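Local coordinates for protein EvdMO1 (Micromonospora carbonacea, PDB 5T39) that probably transfers a methyl group from S-adenosylmethionine to an intermediate of everninomicin biosynthesis, through the methyltransferase domain of a fused methyltransferase-oxidase enzyme, at residues 157-162 and 214-219; 36-41 and 83-88; 142-147 and 167-172. All blocks are in the same frame, centred on the assembly; numbering follows the deposited sequence. Where two conformers were deposited one is given.

Interaction 1. Residues 157-162 and 214-219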
loop_
_atom_site.group_PDB
_atom_site.type_symbol
_atom_site.label_atom_id
_atom_site.label_comp_id
_atom_site.label_asym_id
_atom_site.label_seq_id
_atom_site.Cartn_x
_atom_site.Cartn_y
_atom_site.Cartn_z
ATOM N N ARG A 157 -10.378 -9.643 -3.210
ATOM C CA ARG A 157 -11.616 -10.402 -3.051
ATOM C C ARG A 157 -11.930 -10.738 -1.600
ATOM O O ARG A 157 -13.109 -10.804 -1.236
ATOM C CB ARG A 157 -11.534 -11.716 -3.827
ATOM C CG ARG A 157 -11.544 -11.559 -5.327
ATOM C CD ARG A 157 -11.501 -12.917 -6.017
ATOM N NE ARG A 157 -10.177 -13.524 -5.889
ATOM C CZ ARG A 157 -9.822 -14.435 -4.984
ATOM N NH1 ARG A 157 -10.683 -14.896 -4.086
ATOM N NH2 ARG A 157 -8.576 -14.892 -4.977
ATOM N N GLU A 158 -10.909 -10.998 -0.782
ATOM C CA GLU A 158 -11.079 -11.495 0.584
ATOM C C GLU A 158 -10.247 -10.624 1.507
ATOM O O GLU A 158 -9.159 -11.021 1.957
ATOM C CB GLU A 158 -10.709 -12.968 0.688
ATOM C CG GLU A 158 -11.666 -13.839 -0.068
ATOM C CD GLU A 158 -11.017 -14.691 -1.085
ATOM O OE1 GLU A 158 -9.825 -14.454 -1.400
ATOM O OE2 GLU A 158 -11.733 -15.578 -1.601
ATOM N N PRO A 159 -10.719 -9.412 1.805
ATOM C CA PRO A 159 -9.890 -8.480 2.588
ATOM C C PRO A 159 -9.500 -9.021 3.959
ATOM O O PRO A 159 -8.399 -8.736 4.437
ATOM C CB PRO A 159 -10.764 -7.220 2.664
ATOM C CG PRO A 159 -12.148 -7.680 2.346
ATOM C CD PRO A 159 -11.962 -8.775 1.332
ATOM N N TRP A 160 -10.371 -9.798 4.613
ATOM C CA TRP A 160 -10.016 -10.390 5.902
ATOM C C TRP A 160 -8.776 -11.261 5.794
ATOM O O TRP A 160 -7.997 -11.344 6.753
ATOM C CB TRP A 160 -11.201 -11.190 6.471
ATOM C CG TRP A 160 -11.770 -12.154 5.483
ATOM C CD1 TRP A 160 -11.396 -13.444 5.276
ATOM C CD2 TRP A 160 -12.793 -11.872 4.523
ATOM N NE1 TRP A 160 -12.126 -13.987 4.252
ATOM C CE2 TRP A 160 -12.990 -13.038 3.768
ATOM C CE3 TRP A 160 -13.568 -10.742 4.243
ATOM C CZ2 TRP A 160 -13.935 -13.106 2.748
ATOM C CZ3 TRP A 160 -14.493 -10.809 3.241
ATOM C CH2 TRP A 160 -14.665 -11.981 2.496
ATOM N N ALA A 161 -8.584 -11.933 4.660
ATOM C CA ALA A 161 -7.433 -12.802 4.486
ATOM C C ALA A 161 -6.154 -12.005 4.322
ATOM O O ALA A 161 -5.089 -12.467 4.739
ATOM C CB ALA A 161 -7.663 -13.726 3.300
ATOM N N LEU A 162 -6.222 -10.830 3.700
ATOM C CA LEU A 162 -5.041 -9.981 3.616
ATOM C C LEU A 162 -4.619 -9.517 5.009
ATOM O O LEU A 162 -3.423 -9.458 5.325
ATOM C CB LEU A 162 -5.317 -8.797 2.683
ATOM C CG LEU A 162 -4.125 -7.887 2.429
ATOM C CD1 LEU A 162 -2.940 -8.671 1.893
ATOM C CD2 LEU A 162 -4.531 -6.766 1.479
ATOM N N ARG A 214 -14.251 -7.176 -2.791
ATOM C CA ARG A 214 -15.260 -7.081 -1.744
ATOM C C ARG A 214 -14.878 -5.980 -0.776
ATOM O O ARG A 214 -13.771 -5.986 -0.228
ATOM C CB ARG A 214 -15.440 -8.389 -0.980
ATOM C CG ARG A 214 -16.075 -9.462 -1.820
ATOM C CD ARG A 214 -16.337 -10.723 -1.028
ATOM N NE ARG A 214 -16.973 -11.778 -1.813
ATOM C CZ ARG A 214 -16.323 -12.642 -2.573
ATOM N NH1 ARG A 214 -15.013 -12.575 -2.699
ATOM N NH2 ARG A 214 -16.996 -13.567 -3.243
ATOM N N TRP A 215 -15.789 -5.043 -0.575
ATOM C CA TRP A 215 -15.667 -4.053 0.480
ATOM C C TRP A 215 -16.377 -4.576 1.720
ATOM O O TRP A 215 -17.332 -5.341 1.625
ATOM C CB TRP A 215 -16.309 -2.730 0.070
ATOM C CG TRP A 215 -15.627 -1.953 -1.007
ATOM C CD1 TRP A 215 -14.959 -2.429 -2.094
ATOM C CD2 TRP A 215 -15.572 -0.531 -1.093
ATOM N NE1 TRP A 215 -14.491 -1.380 -2.857
ATOM C CE2 TRP A 215 -14.857 -0.204 -2.258
ATOM C CE3 TRP A 215 -16.066 0.501 -0.296
ATOM C CZ2 TRP A 215 -14.616 1.114 -2.639
ATOM C CZ3 TRP A 215 -15.841 1.796 -0.678
ATOM C CH2 TRP A 215 -15.121 2.096 -1.839
ATOM N N LEU A 216 -15.923 -4.138 2.886
ATOM C CA LEU A 216 -16.514 -4.498 4.169
ATOM C C LEU A 216 -17.354 -3.347 4.705
ATOM O O LEU A 216 -17.057 -2.181 4.443
ATOM C CB LEU A 216 -15.407 -4.819 5.172
ATOM C CG LEU A 216 -14.602 -6.074 4.815
ATOM C CD1 LEU A 216 -13.308 -6.148 5.583
ATOM C CD2 LEU A 216 -15.392 -7.326 5.081
ATOM N N ASP A 217 -18.401 -3.674 5.475
ATOM C CA ASP A 217 -18.987 -2.641 6.323
ATOM C C ASP A 217 -18.082 -2.405 7.533
ATOM O O ASP A 217 -17.087 -3.098 7.731
ATOM C CB ASP A 217 -20.454 -2.932 6.675
ATOM C CG ASP A 217 -20.658 -4.130 7.585
ATOM O OD1 ASP A 217 -19.675 -4.785 7.987
ATOM O OD2 ASP A 217 -21.848 -4.419 7.894
ATOM N N ARG A 218 -18.398 -1.386 8.328
ATOM C CA ARG A 218 -17.479 -1.005 9.394
ATOM C C ARG A 218 -17.331 -2.114 10.419
ATOM O O ARG A 218 -16.218 -2.426 10.857
ATOM C CB ARG A 218 -17.920 0.288 10.080
ATOM C CG ARG A 218 -16.781 0.926 10.867
ATOM C CD ARG A 218 -17.247 2.149 11.637
ATOM N NE ARG A 218 -16.142 2.911 12.222
ATOM C CZ ARG A 218 -15.535 2.628 13.373
ATOM N NH1 ARG A 218 -15.918 1.595 14.119
ATOM N NH2 ARG A 218 -14.549 3.409 13.801
ATOM N N ALA A 219 -18.451 -2.702 10.841
ATOM C CA ALA A 219 -18.376 -3.744 11.852
ATOM C C ALA A 219 -17.540 -4.912 11.354
ATOM O O ALA A 219 -16.776 -5.508 12.113
ATOM C CB ALA A 219 -19.779 -4.221 12.229
HETATM O O HOH W 1 -13.444 -14.769 -3.602
#
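R214 reaches over the start of helix 159-169 and bonds to the backbone of R157. Its NH1 donates to R157 O at 3.0 Å, and the N-H points almost straight at the oxygen, at 165°. The oxygen lies in the guanidinium plane. Seen from the carbonyl, however, the donor stands above the peptide plane, 44° out of it. The aliphatic part of R214 runs past the same oxygen, with R214 CD 3.2 Å from R157 O. The chain is extended from CG to NE, and its end turns NH1 onto the oxygen. R214 CD also approaches the ring of W160, at 4.1 Å from W160 CH2. The ring and guanidinium planes are 51° apart, so the two groups are not stacked.

One water joins the two arginines, accepting from R157 NH1 and from R214 NH1. The like charges are 5.1 Å apart between R157 NH1 and R214 NH1. E158 probably eases this, since E158 OE2 forms a salt bridge of 2.8 Å with R157 NH1. An alanine in place of R214 would probably leave R157 O and the water without their shared donor and take away the CD contact at W160 CH2.

Beyond the polar end, L216 supplies the apolar part. L216 CD1 packs on P159 CG at 3.8 Å, and L216 CD2 sits at the edge of the W160 ring, near its plane. Further out, R157 NE bonds to S210 OG, and the backbone N of R157 bonds to E134 OE2. The W160 ring stacks with Y192. The contact thus sets the first turn of helix 159-169 against strand 212-216, an outer strand of the small antiparallel sheet, with side chains of strands 187-189 and 192-198 packed against W160 and R214.

Interaction 2. Residues 36-41 and 83-88; sequences PWVNGF and GALEGA. With SAH (S-adenosyl-L-homocysteine), chain B.
The loop after strand 78-82 forms part of the S-adenosyl-L-homocysteine pocket, and its E86 ties it to the N-terminal segment 36-41. The carboxylate takes two consecutive backbone N-H groups. V38 N donates to E86 OE2 at 2.8 Å, nearly straight at 175°, and OE2 receives it on its syn lone pair. N39 N donates to E86 OE1 at 2.9 Å, also on the syn side but 20° out of the carboxylate plane. This two-point grip should hold the carboxylate against rotation. A water donates to both E86 OE1 and G40 O. E86 OE2 has a second partner in R113, a salt bridge that probably favours the ionised form. E86 OE1 also lies at the edge of the W37 ring, 3.6 Å from W37 CE3. The indole N-H of W37 bonds to A31 O.

In this Rossmann-like fold, the turn after strand 78-82, the first strand of the main sheet along the chain, meets the cofactor. Here A84 to G87 make a type II' beta turn, closed by G87 N bonding to A84 O, and G87 is the N-cap of helix 88-94. G83 O accepts from the amino N of the ligand at 2.8 Å. At G83 a side chain would run into the ribose oxygen O4', so glycine suits the site.

L85 touches both V38 and the ligand. With CG swung away from the backbone N (chi1 -175°), its side chain lies between the two, and CD2 is 3.7 Å from CB of the ligand. The same CD2 meets V38 CG1 at 4.2 Å. On the ribose side, L85 CB is 3.4 Å from O3' of the ligand.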
loop_
_atom_site.group_PDB
_atom_site.type_symbol
_atom_site.label_atom_id
_atom_site.label_comp_id
_atom_site.label_asym_id
_atom_site.label_seq_id
_atom_site.Cartn_x
_atom_site.Cartn_y
_atom_site.Cartn_z
ATOM N N PRO A 36 2.572 5.693 -19.364
ATOM C CA PRO A 36 2.014 6.726 -18.484
ATOM C C PRO A 36 2.238 6.440 -17.002
ATOM O O PRO A 36 2.007 5.318 -16.529
ATOM C CB PRO A 36 0.516 6.676 -18.800
ATOM C CG PRO A 36 0.276 5.238 -19.177
ATOM C CD PRO A 36 1.521 4.829 -19.930
ATOM N N TRP A 37 2.638 7.476 -16.274
ATOM C CA TRP A 37 2.732 7.421 -14.827
ATOM C C TRP A 37 1.385 7.716 -14.183
ATOM O O TRP A 37 0.538 8.425 -14.739
ATOM C CB TRP A 37 3.739 8.453 -14.317
ATOM C CG TRP A 37 5.176 8.160 -14.684
ATOM C CD1 TRP A 37 5.750 8.206 -15.930
ATOM C CD2 TRP A 37 6.217 7.796 -13.777
ATOM N NE1 TRP A 37 7.081 7.876 -15.844
ATOM C CE2 TRP A 37 7.394 7.633 -14.533
ATOM C CE3 TRP A 37 6.271 7.610 -12.392
ATOM C CZ2 TRP A 37 8.592 7.266 -13.948
ATOM C CZ3 TRP A 37 7.455 7.262 -11.820
ATOM C CH2 TRP A 37 8.601 7.079 -12.590
ATOM N N VAL A 38 1.217 7.198 -12.968
ATOM C CA VAL A 38 0.037 7.467 -12.154
ATOM C C VAL A 38 0.219 8.731 -11.342
ATOM O O VAL A 38 -0.689 9.559 -11.250
ATOM C CB VAL A 38 -0.271 6.259 -11.245
ATOM C CG1 VAL A 38 -1.417 6.573 -10.279
ATOM C CG2 VAL A 38 -0.594 5.048 -12.079
ATOM N N ASN A 39 1.372 8.894 -10.707
ATOM C CA ASN A 39 1.584 10.069 -9.879
ATOM C C ASN A 39 2.653 10.987 -10.412
ATOM O O ASN A 39 2.987 11.966 -9.746
ATOM C CB ASN A 39 1.886 9.674 -8.441
ATOM C CG ASN A 39 0.692 9.055 -7.750
ATOM O OD1 ASN A 39 -0.449 9.490 -7.940
ATOM N ND2 ASN A 39 0.945 8.031 -6.956
ATOM N N GLY A 40 3.136 10.733 -11.611
ATOM C CA GLY A 40 4.107 11.593 -12.243
ATOM C C GLY A 40 5.490 11.346 -11.686
ATOM O O GLY A 40 5.690 10.538 -10.774
ATOM N N PHE A 41 6.462 12.080 -12.235
ATOM C CA PHE A 41 7.844 11.927 -11.817
ATOM C C PHE A 41 8.570 13.251 -11.973
ATOM O O PHE A 41 8.583 13.842 -13.058
ATOM C CB PHE A 41 8.574 10.841 -12.613
ATOM C CG PHE A 41 9.987 10.662 -12.171
ATOM C CD1 PHE A 41 10.269 10.002 -10.994
ATOM C CD2 PHE A 41 11.035 11.210 -12.895
ATOM C CE1 PHE A 41 11.572 9.870 -10.569
ATOM C CE2 PHE A 41 12.329 11.080 -12.465
ATOM C CZ PHE A 41 12.594 10.416 -11.313
ATOM N N GLY A 83 1.409 -3.172 -2.054
ATOM C CA GLY A 83 0.870 -2.319 -3.100
ATOM C C GLY A 83 1.677 -1.053 -3.309
ATOM O O GLY A 83 1.146 0.061 -3.237
ATOM N N ALA A 84 2.973 -1.212 -3.593
ATOM C CA ALA A 84 3.909 -0.093 -3.582
ATOM C C ALA A 84 3.750 0.879 -4.751
ATOM O O ALA A 84 4.319 1.978 -4.688
ATOM C CB ALA A 84 5.330 -0.639 -3.537
ATOM N N LEU A 85 3.009 0.514 -5.796
ATOM C CA LEU A 85 2.747 1.409 -6.921
ATOM C C LEU A 85 4.047 1.896 -7.565
ATOM O O LEU A 85 4.774 1.080 -8.144
ATOM C CB LEU A 85 1.760 2.523 -6.533
ATOM C CG LEU A 85 1.280 3.480 -7.627
ATOM C CD1 LEU A 85 0.921 2.750 -8.904
ATOM C CD2 LEU A 85 0.110 4.314 -7.118
ATOM N N GLU A 86 4.362 3.190 -7.460
ATOM C CA GLU A 86 5.543 3.798 -8.067
ATOM C C GLU A 86 6.606 4.132 -7.030
ATOM O O GLU A 86 7.553 4.874 -7.311
ATOM C CB GLU A 86 5.131 5.020 -8.888
ATOM C CG GLU A 86 4.254 4.611 -10.051
ATOM C CD GLU A 86 3.540 5.732 -10.782
ATOM O OE1 GLU A 86 3.414 6.858 -10.277
ATOM O OE2 GLU A 86 3.079 5.454 -11.906
ATOM N N GLY A 87 6.488 3.545 -5.845
ATOM C CA GLY A 87 7.510 3.640 -4.822
ATOM C C GLY A 87 7.527 4.903 -3.996
ATOM O O GLY A 87 8.486 5.110 -3.252
ATOM N N ALA A 88 6.504 5.747 -4.069
ATOM C CA ALA A 88 6.571 7.023 -3.361
ATOM C C ALA A 88 6.598 6.824 -1.844
ATOM O O ALA A 88 7.385 7.467 -1.134
ATOM C CB ALA A 88 5.405 7.918 -3.771
HETATM N N SAH B . -0.198 2.014 -1.660
HETATM C CA SAH B . -0.241 3.116 -2.618
HETATM C CB SAH B . -0.892 2.714 -3.930
HETATM C CG SAH B . -2.346 2.274 -3.790
HETATM S SD SAH B . -3.104 1.912 -5.395
HETATM C C SAH B . -1.005 4.282 -2.021
HETATM O O SAH B . -1.053 5.366 -2.612
HETATM O OXT SAH B . -1.587 4.125 -0.949
HETATM C "C5'" SAH B . -3.085 0.103 -5.303
HETATM C "C4'" SAH B . -1.734 -0.532 -5.620
HETATM O "O4'" SAH B . -1.810 -1.907 -5.240
HETATM C "C3'" SAH B . -1.380 -0.484 -7.098
HETATM O "O3'" SAH B . 0.002 -0.283 -7.311
HETATM C "C2'" SAH B . -1.834 -1.858 -7.567
HETATM O "O2'" SAH B . -1.250 -2.341 -8.764
HETATM C "C1'" SAH B . -1.499 -2.713 -6.356
HETATM N N9 SAH B . -2.259 -3.957 -6.252
HETATM C C8 SAH B . -3.601 -4.134 -6.472
HETATM N N7 SAH B . -3.942 -5.415 -6.239
HETATM C C5 SAH B . -2.803 -6.063 -5.878
HETATM C C6 SAH B . -2.537 -7.389 -5.542
HETATM N N6 SAH B . -3.461 -8.346 -5.541
HETATM N N1 SAH B . -1.260 -7.724 -5.206
HETATM C C2 SAH B . -0.274 -6.780 -5.222
HETATM N N3 SAH B . -0.477 -5.474 -5.566
HETATM C C4 SAH B . -1.750 -5.155 -5.874
HETATM O O HOH W 2 5.231 8.489 -8.964
#

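Interaction 3. Residues 142-147 and 167-172; sequences GRFDAV and ARVSAG
Strand 146-150, helix 159-169 and strand 172-180 form a beta-alpha-beta unit, and this contact lies where the end of the helix passes into the second strand. Two backbone hydrogen bonds join the segments. F144 N donates to V169 O at 2.9 Å. Further on, V147 N donates to G172 O, also at 2.9 Å.

Between these two bonds sits the side chain of S170. Its OG stands anti to the backbone N (chi1 -173°), which brings OG up to F144 O. There it donates to F144 O at 2.9 Å, from above the carbonyl plane. The same OG accepts from G172 N, in an ST turn. The hydroxyl therefore links the turn after the helix to the neighbouring segment. F144 O has a further donor in a water that also accepts from A171 N.

The unit is a crossover of the Rossmann-like fold: its two strands run parallel and adjacent in the main mixed sheet, and the helix connects them. Strand 78-82 is the neighbour of strand 146-150 on its other edge. D145 OD2 faces that way and accepts from the backbone N of T77 and of R78.

Apolar contacts lie beside these bonds. V169 CG2 lies 3.8 Å from F144 CD2, and the two side chains run side by side. V169 CB is at the edge of the F144 ring, in its plane. V147 CG2 touches S170 CB at 3.6 Å. L80 also packs on both F144 and V169.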
loop_
_atom_site.group_PDB
_atom_site.type_symbol
_atom_site.label_atom_id
_atom_site.label_comp_id
_atom_site.label_asym_id
_atom_site.label_seq_id
_atom_site.Cartn_x
_atom_site.Cartn_y
_atom_site.Cartn_z
ATOM N N GLY A 142 9.548 -13.776 6.060
ATOM C CA GLY A 142 10.195 -13.437 7.304
ATOM C C GLY A 142 9.313 -12.549 8.164
ATOM O O GLY A 142 8.096 -12.482 7.997
ATOM N N ARG A 143 9.949 -11.859 9.103
ATOM C CA ARG A 143 9.252 -11.072 10.106
ATOM C C ARG A 143 9.501 -9.593 9.861
ATOM O O ARG A 143 10.603 -9.195 9.466
ATOM C CB ARG A 143 9.747 -11.430 11.509
ATOM C CG ARG A 143 8.973 -10.757 12.639
ATOM C CD ARG A 143 9.367 -11.337 13.993
ATOM N NE ARG A 143 8.531 -10.823 15.073
ATOM C CZ ARG A 143 8.759 -9.704 15.742
ATOM N NH1 ARG A 143 9.815 -8.964 15.472
ATOM N NH2 ARG A 143 7.928 -9.321 16.694
ATOM N N PHE A 144 8.493 -8.783 10.147
ATOM C CA PHE A 144 8.562 -7.343 9.995
ATOM C C PHE A 144 8.077 -6.678 11.271
ATOM O O PHE A 144 7.180 -7.179 11.952
ATOM C CB PHE A 144 7.705 -6.875 8.817
ATOM C CG PHE A 144 8.134 -7.484 7.525
ATOM C CD1 PHE A 144 9.060 -6.855 6.725
ATOM C CD2 PHE A 144 7.655 -8.724 7.132
ATOM C CE1 PHE A 144 9.503 -7.442 5.547
ATOM C CE2 PHE A 144 8.089 -9.311 5.977
ATOM C CZ PHE A 144 9.009 -8.672 5.177
ATOM N N ASP A 145 8.644 -5.522 11.566
ATOM C CA ASP A 145 8.163 -4.747 12.697
ATOM C C ASP A 145 6.762 -4.202 12.445
ATOM O O ASP A 145 5.977 -4.039 13.387
ATOM C CB ASP A 145 9.131 -3.611 12.967
ATOM C CG ASP A 145 10.495 -4.116 13.373
ATOM O OD1 ASP A 145 10.568 -4.861 14.359
ATOM O OD2 ASP A 145 11.494 -3.786 12.710
ATOM N N ALA A 146 6.440 -3.883 11.198
ATOM C CA ALA A 146 5.128 -3.363 10.873
ATOM C C ALA A 146 4.922 -3.487 9.371
ATOM O O ALA A 146 5.875 -3.579 8.585
ATOM C CB ALA A 146 4.965 -1.912 11.334
ATOM N N VAL A 147 3.652 -3.487 8.996
ATOM C CA VAL A 147 3.188 -3.589 7.620
ATOM C C VAL A 147 2.445 -2.309 7.267
ATOM O O VAL A 147 1.566 -1.874 8.019
ATOM C CB VAL A 147 2.241 -4.792 7.450
ATOM C CG1 VAL A 147 1.678 -4.870 6.049
ATOM C CG2 VAL A 147 2.948 -6.075 7.826
ATOM N N ALA A 167 -0.815 -10.272 9.740
ATOM C CA ALA A 167 -0.583 -10.798 11.082
ATOM C C ALA A 167 0.360 -11.995 11.079
ATOM O O ALA A 167 1.019 -12.262 12.089
ATOM C CB ALA A 167 -1.907 -11.180 11.747
ATOM N N ARG A 168 0.442 -12.733 9.976
ATOM C CA ARG A 168 1.367 -13.859 9.947
ATOM C C ARG A 168 2.812 -13.399 10.016
ATOM O O ARG A 168 3.675 -14.162 10.458
ATOM C CB ARG A 168 1.155 -14.702 8.697
ATOM C CG ARG A 168 -0.012 -15.648 8.787
ATOM C CD ARG A 168 0.001 -16.626 7.617
ATOM N NE ARG A 168 -1.121 -17.554 7.674
ATOM C CZ ARG A 168 -2.300 -17.347 7.100
ATOM N NH1 ARG A 168 -2.535 -16.238 6.410
ATOM N NH2 ARG A 168 -3.255 -18.256 7.216
ATOM N N VAL A 169 3.098 -12.175 9.573
ATOM C CA VAL A 169 4.472 -11.695 9.471
ATOM C C VAL A 169 4.801 -10.559 10.424
ATOM O O VAL A 169 5.984 -10.191 10.520
ATOM C CB VAL A 169 4.836 -11.300 8.022
ATOM C CG1 VAL A 169 4.550 -12.457 7.074
ATOM C CG2 VAL A 169 4.079 -10.040 7.571
ATOM N N SER A 170 3.819 -9.987 11.121
ATOM C CA SER A 170 4.058 -8.777 11.897
ATOM C C SER A 170 2.996 -8.612 12.972
ATOM O O SER A 170 1.887 -9.140 12.871
ATOM C CB SER A 170 4.020 -7.553 10.982
ATOM O OG SER A 170 4.393 -6.367 11.653
ATOM N N ALA A 171 3.331 -7.798 13.965
ATOM C CA ALA A 171 2.402 -7.442 15.028
ATOM C C ALA A 171 1.838 -6.043 14.858
ATOM O O ALA A 171 1.105 -5.578 15.739
ATOM C CB ALA A 171 3.080 -7.568 16.396
ATOM N N GLY A 172 2.165 -5.350 13.776
ATOM C CA GLY A 172 1.661 -4.014 13.563
ATOM C C GLY A 172 1.229 -3.795 12.132
ATOM O O GLY A 172 1.898 -4.251 11.202
HETATM O O HOH W 3 6.178 -7.585 14.532
#

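Overall arrangement
Helix 159-169 takes part in two of the contacts. Interaction 1 holds its start against the small antiparallel sheet, and interaction 3 holds its end beside strand 146-150; their centres are about 19 Å apart. Interaction 2 lies on the opposite side of the chain's centre from both, about 25 Å from interaction 1 between centres, and is the one whose segments touch the ligand. Interactions 2 and 3 are buried, while interaction 1 is partly so. The chemistry follows the place. Interaction 1 relies on arginine, a water and aromatic packing, interaction 2 on one carboxylate gripping backbone N-H groups, and interaction 3 mainly on backbone bonds and a serine hydroxyl.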